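Local atomic coordinates of UDP-glucose 4-epimerase (Campylobacter jejuni subsp. jejuni serotype O:2, PDB entry 7K3P), a protein that catalyses the reversible inversion at C4 that interconverts UDP-glucose and UDP-galactose, probably also their N-acetylated forms, using tightly held NAD. Residues Y111-N114 / T115-T119; S315-R318 / N319-W323. The protein carries 2 engineered substitutions. All blocks are in the same frame, centred on the assembly; numbering follows the deposited sequence.

Both contacts are local: contact 1 runs along a helix, contact 2 from a short helix into the turn after it. They do not touch: their centres lie 29 Å apart and their nearest atoms about 19 Å. Contact 1, in the middle of helix 107-127, is largely buried, with the NAD adenine at one side and the second subunit at another. Contact 2 covers helix 315-320 and its exit, is only partly buried, and no other protein chain of the assembly reaches it. Their chemistry follows these places. Amides, water and a cofactor meet in contact 1, whereas in contact 2 a threonine just past a short helix bonds back to it and an isoleucine packs on a tryptophan.

Contact 1 of 2, residues Y111-N114 / T115-T119. With NAD (nicotinamide-adenine-dinucleotide), chain C.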
loop_
_atom_site.group_PDB
_atom_site.type_symbol
_atom_site.label_atom_id
_atom_site.label_comp_id
_atom_site.label_asym_id
_atom_site.label_seq_id
_atom_site.Cartn_x
_atom_site.Cartn_y
_atom_site.Cartn_z
ATOM N N TYR A 111 -4.984 5.627 5.257
ATOM C CA TYR A 111 -3.673 5.029 5.081
ATOM C C TYR A 111 -2.868 4.915 6.382
ATOM O O TYR A 111 -2.092 3.971 6.538
ATOM C CB TYR A 111 -2.874 5.768 4.006
ATOM C CG TYR A 111 -3.439 5.560 2.617
ATOM C CD1 TYR A 111 -3.454 4.286 2.033
ATOM C CD2 TYR A 111 -3.959 6.626 1.889
ATOM C CE1 TYR A 111 -3.974 4.083 0.754
ATOM C CE2 TYR A 111 -4.489 6.438 0.595
ATOM C CZ TYR A 111 -4.495 5.169 0.044
ATOM O OH TYR A 111 -5.000 4.979 -1.216
ATOM N N MET A 112 -3.033 5.875 7.296
ATOM C CA MET A 112 -2.350 5.823 8.591
ATOM C C MET A 112 -2.979 4.776 9.511
ATOM O O MET A 112 -2.283 3.919 10.034
ATOM C CB MET A 112 -2.352 7.193 9.290
ATOM C CG MET A 112 -1.462 8.228 8.605
ATOM S SD MET A 112 0.297 7.803 8.566
ATOM C CE MET A 112 0.747 8.054 10.283
ATOM N N ASN A 113 -4.289 4.846 9.710
ATOM C CA ASN A 113 -4.910 4.001 10.719
ATOM C C ASN A 113 -5.093 2.562 10.236
ATOM O O ASN A 113 -5.077 1.613 11.026
ATOM C CB ASN A 113 -6.242 4.581 11.187
ATOM C CG ASN A 113 -6.668 4.019 12.540
ATOM O OD1 ASN A 113 -5.852 3.908 13.465
ATOM N ND2 ASN A 113 -7.939 3.645 12.657
ATOM N N ASN A 114 -5.237 2.399 8.930
ATOM C CA ASN A 114 -5.362 1.063 8.366
ATOM C C ASN A 114 -4.014 0.507 7.897
ATOM O O ASN A 114 -3.407 -0.305 8.585
ATOM C CB ASN A 114 -6.417 1.068 7.256
ATOM C CG ASN A 114 -7.794 1.443 7.773
ATOM O OD1 ASN A 114 -7.991 1.618 8.983
ATOM N ND2 ASN A 114 -8.762 1.556 6.867
ATOM N N THR A 115 -3.524 0.976 6.757
ATOM C CA THR A 115 -2.313 0.414 6.154
ATOM C C THR A 115 -1.047 0.527 7.017
ATOM O O THR A 115 -0.282 -0.437 7.158
ATOM C CB THR A 115 -2.039 1.084 4.806
ATOM O OG1 THR A 115 -3.265 1.133 4.049
ATOM C CG2 THR A 115 -0.986 0.329 4.044
ATOM N N VAL A 116 -0.805 1.708 7.573
ATOM C CA VAL A 116 0.407 1.915 8.365
ATOM C C VAL A 116 0.382 1.108 9.664
ATOM O O VAL A 116 1.334 0.397 9.967
ATOM C CB VAL A 116 0.655 3.413 8.649
ATOM C CG1 VAL A 116 1.675 3.594 9.769
ATOM C CG2 VAL A 116 1.137 4.111 7.381
ATOM N N ASN A 117 -0.694 1.227 10.431
ATOM C CA ASN A 117 -0.784 0.507 11.698
ATOM C C ASN A 117 -0.736 -0.990 11.465
ATOM O O ASN A 117 -0.133 -1.741 12.243
ATOM C CB ASN A 117 -2.064 0.880 12.459
ATOM C CG ASN A 117 -1.960 2.241 13.119
ATOM O OD1 ASN A 117 -0.879 2.792 13.183
ATOM N ND2 ASN A 117 -3.081 2.783 13.601
ATOM N N THR A 118 -1.376 -1.424 10.386
ATOM C CA THR A 118 -1.397 -2.853 10.073
ATOM C C THR A 118 -0.014 -3.333 9.685
ATOM O O THR A 118 0.391 -4.440 10.039
ATOM C CB THR A 118 -2.449 -3.186 8.983
ATOM O OG1 THR A 118 -3.750 -2.879 9.496
ATOM C CG2 THR A 118 -2.396 -4.676 8.626
ATOM N N THR A 119 0.737 -2.495 8.973
ATOM C CA THR A 119 2.081 -2.884 8.566
ATOM C C THR A 119 2.990 -3.097 9.784
ATOM O O THR A 119 3.719 -4.097 9.873
ATOM C CB THR A 119 2.711 -1.854 7.604
ATOM O OG1 THR A 119 1.864 -1.719 6.460
ATOM C CG2 THR A 119 4.092 -2.296 7.165
HETATM P PA NAD C . -15.652 -0.762 14.501
HETATM O O1A NAD C . -15.335 0.709 14.383
HETATM O O2A NAD C . -16.862 -0.981 15.364
HETATM O O5B NAD C . -14.457 -1.545 15.172
HETATM C C5B NAD C . -13.174 -0.996 15.075
HETATM C C4B NAD C . -12.503 -1.082 16.389
HETATM O O4B NAD C . -11.123 -0.885 16.282
HETATM C C3B NAD C . -13.059 -0.008 17.375
HETATM O O3B NAD C . -13.537 -0.492 18.687
HETATM C C2B NAD C . -11.940 1.061 17.394
HETATM O O2B NAD C . -11.876 1.757 18.565
HETATM C C1B NAD C . -10.755 0.180 17.163
HETATM N N9A NAD C . -9.592 0.922 16.650
HETATM C C8A NAD C . -9.555 1.707 15.554
HETATM N N7A NAD C . -8.333 2.242 15.403
HETATM C C5A NAD C . -7.542 1.816 16.396
HETATM C C6A NAD C . -6.204 2.043 16.755
HETATM N N6A NAD C . -5.374 2.897 15.939
HETATM N N1A NAD C . -5.687 1.437 17.843
HETATM C C2A NAD C . -6.427 0.631 18.624
HETATM N N3A NAD C . -7.746 0.396 18.319
HETATM C C4A NAD C . -8.321 0.967 17.221
HETATM O O3 NAD C . -15.875 -1.328 13.032
HETATM P PN NAD C . -16.485 -2.749 12.725
HETATM O O1N NAD C . -16.537 -3.593 13.985
HETATM O O2N NAD C . -17.862 -2.542 12.173
HETATM O O5D NAD C . -15.563 -3.441 11.642
HETATM C C5D NAD C . -14.361 -4.037 12.072
HETATM C C4D NAD C . -13.518 -4.498 10.896
HETATM O O4D NAD C . -14.291 -5.219 9.962
HETATM C C3D NAD C . -12.762 -3.380 10.186
HETATM O O3D NAD C . -11.516 -3.824 9.826
HETATM C C2D NAD C . -13.502 -3.137 8.939
HETATM O O2D NAD C . -12.736 -2.614 7.919
HETATM C C1D NAD C . -14.084 -4.548 8.660
HETATM N N1N NAD C . -15.349 -4.566 7.790
HETATM C C2N NAD C . -16.488 -4.049 8.376
HETATM C C3N NAD C . -17.675 -4.036 7.651
HETATM C C7N NAD C . -18.925 -3.474 8.278
HETATM O O7N NAD C . -18.923 -3.003 9.404
HETATM N N7N NAD C . -20.134 -3.489 7.525
HETATM C C4N NAD C . -17.699 -4.546 6.366
HETATM C C5N NAD C . -16.557 -5.058 5.793
HETATM C C6N NAD C . -15.352 -5.075 6.508
HETATM O O HOH W 1 -5.625 -1.161 10.928
HETATM O O HOH W 2 -3.985 5.440 14.319
#
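Asn113 and Asn117, one helical turn apart, bring their amides together beside the adenine of NAD, with planes 80° apart. In Asn113, CB leaves the helix heading away from the later turn, and CG, trans to the backbone N (chi1 -160°), carries the amide out to the edge of the base. There OD1 accepts from NAD N6A at 2.7 Å while ND2 donates to NAD N7A at 3.1 Å; the amide thus pairs with both the exocyclic amine and the ring nitrogen on one edge of the adenine. These two bonds fix which way round the amide lies, and Ser97 OG gives ND2 another partner. Water 2 ties in the second asparagine: it donates to Asn113 OD1 at 2.6 Å and accepts from Asn117 ND2 at 2.9 Å.

The backbone beneath is widened. Val116 N reaches Tyr111 O at 2.8 Å and Asn117 N reaches Met112 O at 3.2 Å, both five residues back, as in a pi-type turn. By Thr118 the four-residue spacing has returned, and Asn114 O is gripped twice, by Thr118 N and by Thr118 OG1 at 2.8 Å, the hydroxyl 37° out of the carbonyl plane.

On another side of the helix Met112 SD rests alongside Val116 CG2. Val116 packs on Val116 of the second subunit, and Tyr111 OH bonds Asp175 of that subunit. One helix therefore serves both the adenine pocket of a Rossmann-type fold and the subunit interface, in keeping with dimeric short-chain dehydrogenase/reductase-type epimerases.

Contact 2 of 2, residues S315-R318 / N319-W323; sequences SKIR and NLTSW
Ile317 O receives two bonds from Thr321, OG1 at 2.9 Å and N at 3.1 Å, arriving from opposite faces of the carbonyl plane. The same hydroxyl accepts from Trp323 N at 3.0 Å, nearly straight at 165°. A chi1 of 87° sets OG1 between the backbone N and the carbonyl carbon of its own residue, turned back toward Ile317 O yet able to accept from Trp323 N. Earlier in the helix, Asn319 N bonds Ser315 O and Leu320 N bonds Lys316 O, the ordinary four-residue ladder that the Thr321 amide continues.

Packing spreads from this polar centre. Ile317 CG1 lies 3.6 Å from Thr321 OG1, while its CG2 meets Trp323 CE3 obliquely at 3.8 Å and its CD1 touches that same ring carbon. The indole NE1 donates to Ser253 OG, and Phe270 of strand 268-271 touches both Ile317 and Thr321. Nearby, the side chains of Lys316 and Leu320 cross, with CG and CD2 4.1 Å apart, and the extended lysine chain carries NZ to Asn268 OD1 and Val269 O. Thr321 is the first residue to leave helical geometry, and its hydroxyl, accepting from the amide two residues on, makes an ST turn at this helix exit.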
loop_
_atom_site.group_PDB
_atom_site.type_symbol
_atom_site.label_atom_id
_atom_site.label_comp_id
_atom_site.label_asym_id
_atom_site.label_seq_id
_atom_site.Cartn_x
_atom_site.Cartn_y
_atom_site.Cartn_z
ATOM N N SER A 315 -18.765 -19.962 -2.007
ATOM C CA SER A 315 -18.535 -21.397 -2.149
ATOM C C SER A 315 -17.180 -21.838 -1.544
ATOM O O SER A 315 -17.083 -22.885 -0.883
ATOM C CB SER A 315 -18.673 -21.815 -3.616
ATOM O OG SER A 315 -17.685 -21.218 -4.429
ATOM N N LYS A 316 -16.140 -21.031 -1.742
ATOM C CA LYS A 316 -14.815 -21.360 -1.193
ATOM C C LYS A 316 -14.822 -21.569 0.336
ATOM O O LYS A 316 -14.371 -22.609 0.833
ATOM C CB LYS A 316 -13.785 -20.308 -1.612
ATOM C CG LYS A 316 -12.355 -20.681 -1.282
ATOM C CD LYS A 316 -11.377 -19.714 -1.949
ATOM C CE LYS A 316 -9.974 -19.915 -1.412
ATOM N NZ LYS A 316 -9.079 -18.785 -1.806
ATOM N N ILE A 317 -15.354 -20.605 1.084
ATOM C CA ILE A 317 -15.379 -20.732 2.537
ATOM C C ILE A 317 -16.220 -21.934 3.020
ATOM O O ILE A 317 -15.852 -22.594 3.995
ATOM C CB ILE A 317 -15.821 -19.427 3.238
ATOM C CG1 ILE A 317 -15.424 -19.459 4.721
ATOM C CG2 ILE A 317 -17.323 -19.171 3.060
ATOM C CD1 ILE A 317 -15.768 -18.188 5.532
ATOM N N ARG A 318 -17.340 -22.214 2.348
ATOM C CA ARG A 318 -18.160 -23.383 2.690
ATOM C C ARG A 318 -17.353 -24.657 2.448
ATOM O O ARG A 318 -17.341 -25.578 3.273
ATOM C CB ARG A 318 -19.453 -23.412 1.852
ATOM C CG ARG A 318 -20.544 -22.431 2.328
ATOM C CD ARG A 318 -21.923 -22.764 1.694
ATOM N NE ARG A 318 -21.779 -23.005 0.259
ATOM C CZ ARG A 318 -21.923 -22.080 -0.682
ATOM N NH1 ARG A 318 -22.230 -20.825 -0.349
ATOM N NH2 ARG A 318 -21.755 -22.409 -1.954
ATOM N N ASN A 319 -16.674 -24.690 1.303
ATOM C CA ASN A 319 -15.873 -25.838 0.911
ATOM C C ASN A 319 -14.676 -26.153 1.834
ATOM O O ASN A 319 -14.428 -27.322 2.158
ATOM C CB ASN A 319 -15.411 -25.652 -0.534
ATOM C CG ASN A 319 -14.619 -26.834 -1.056
ATOM O OD1 ASN A 319 -13.620 -26.664 -1.762
ATOM N ND2 ASN A 319 -15.061 -28.047 -0.711
ATOM N N LEU A 320 -13.952 -25.121 2.272
ATOM C CA LEU A 320 -12.670 -25.315 2.960
ATOM C C LEU A 320 -12.703 -25.188 4.493
ATOM O O LEU A 320 -11.728 -25.527 5.176
ATOM C CB LEU A 320 -11.615 -24.377 2.371
ATOM C CG LEU A 320 -10.802 -24.890 1.181
ATOM C CD1 LEU A 320 -11.651 -25.753 0.289
ATOM C CD2 LEU A 320 -10.188 -23.727 0.385
ATOM N N THR A 321 -13.814 -24.717 5.042
ATOM C CA THR A 321 -13.897 -24.508 6.480
ATOM C C THR A 321 -15.188 -25.060 7.080
ATOM O O THR A 321 -16.073 -25.536 6.372
ATOM C CB THR A 321 -13.798 -23.006 6.834
ATOM O OG1 THR A 321 -15.106 -22.410 6.792
ATOM C CG2 THR A 321 -12.870 -22.295 5.856
ATOM N N SER A 322 -15.290 -24.959 8.397
ATOM C CA SER A 322 -16.440 -25.468 9.118
ATOM C C SER A 322 -17.461 -24.361 9.349
ATOM O O SER A 322 -18.394 -24.541 10.130
ATOM C CB SER A 322 -15.986 -25.986 10.480
ATOM O OG SER A 322 -15.500 -24.901 11.267
ATOM N N TRP A 323 -17.281 -23.210 8.699
ATOM C CA TRP A 323 -18.187 -22.087 8.942
ATOM C C TRP A 323 -19.616 -22.404 8.491
ATOM O O TRP A 323 -19.841 -22.776 7.341
ATOM C CB TRP A 323 -17.701 -20.805 8.257
ATOM C CG TRP A 323 -18.603 -19.649 8.542
ATOM C CD1 TRP A 323 -18.868 -19.098 9.768
ATOM C CD2 TRP A 323 -19.361 -18.894 7.596
ATOM N NE1 TRP A 323 -19.760 -18.066 9.641
ATOM C CE2 TRP A 323 -20.076 -17.909 8.299
ATOM C CE3 TRP A 323 -19.531 -18.964 6.197
ATOM C CZ2 TRP A 323 -20.923 -16.986 7.685
ATOM C CZ3 TRP A 323 -20.376 -18.059 5.576
ATOM C CH2 TRP A 323 -21.057 -17.079 6.317
#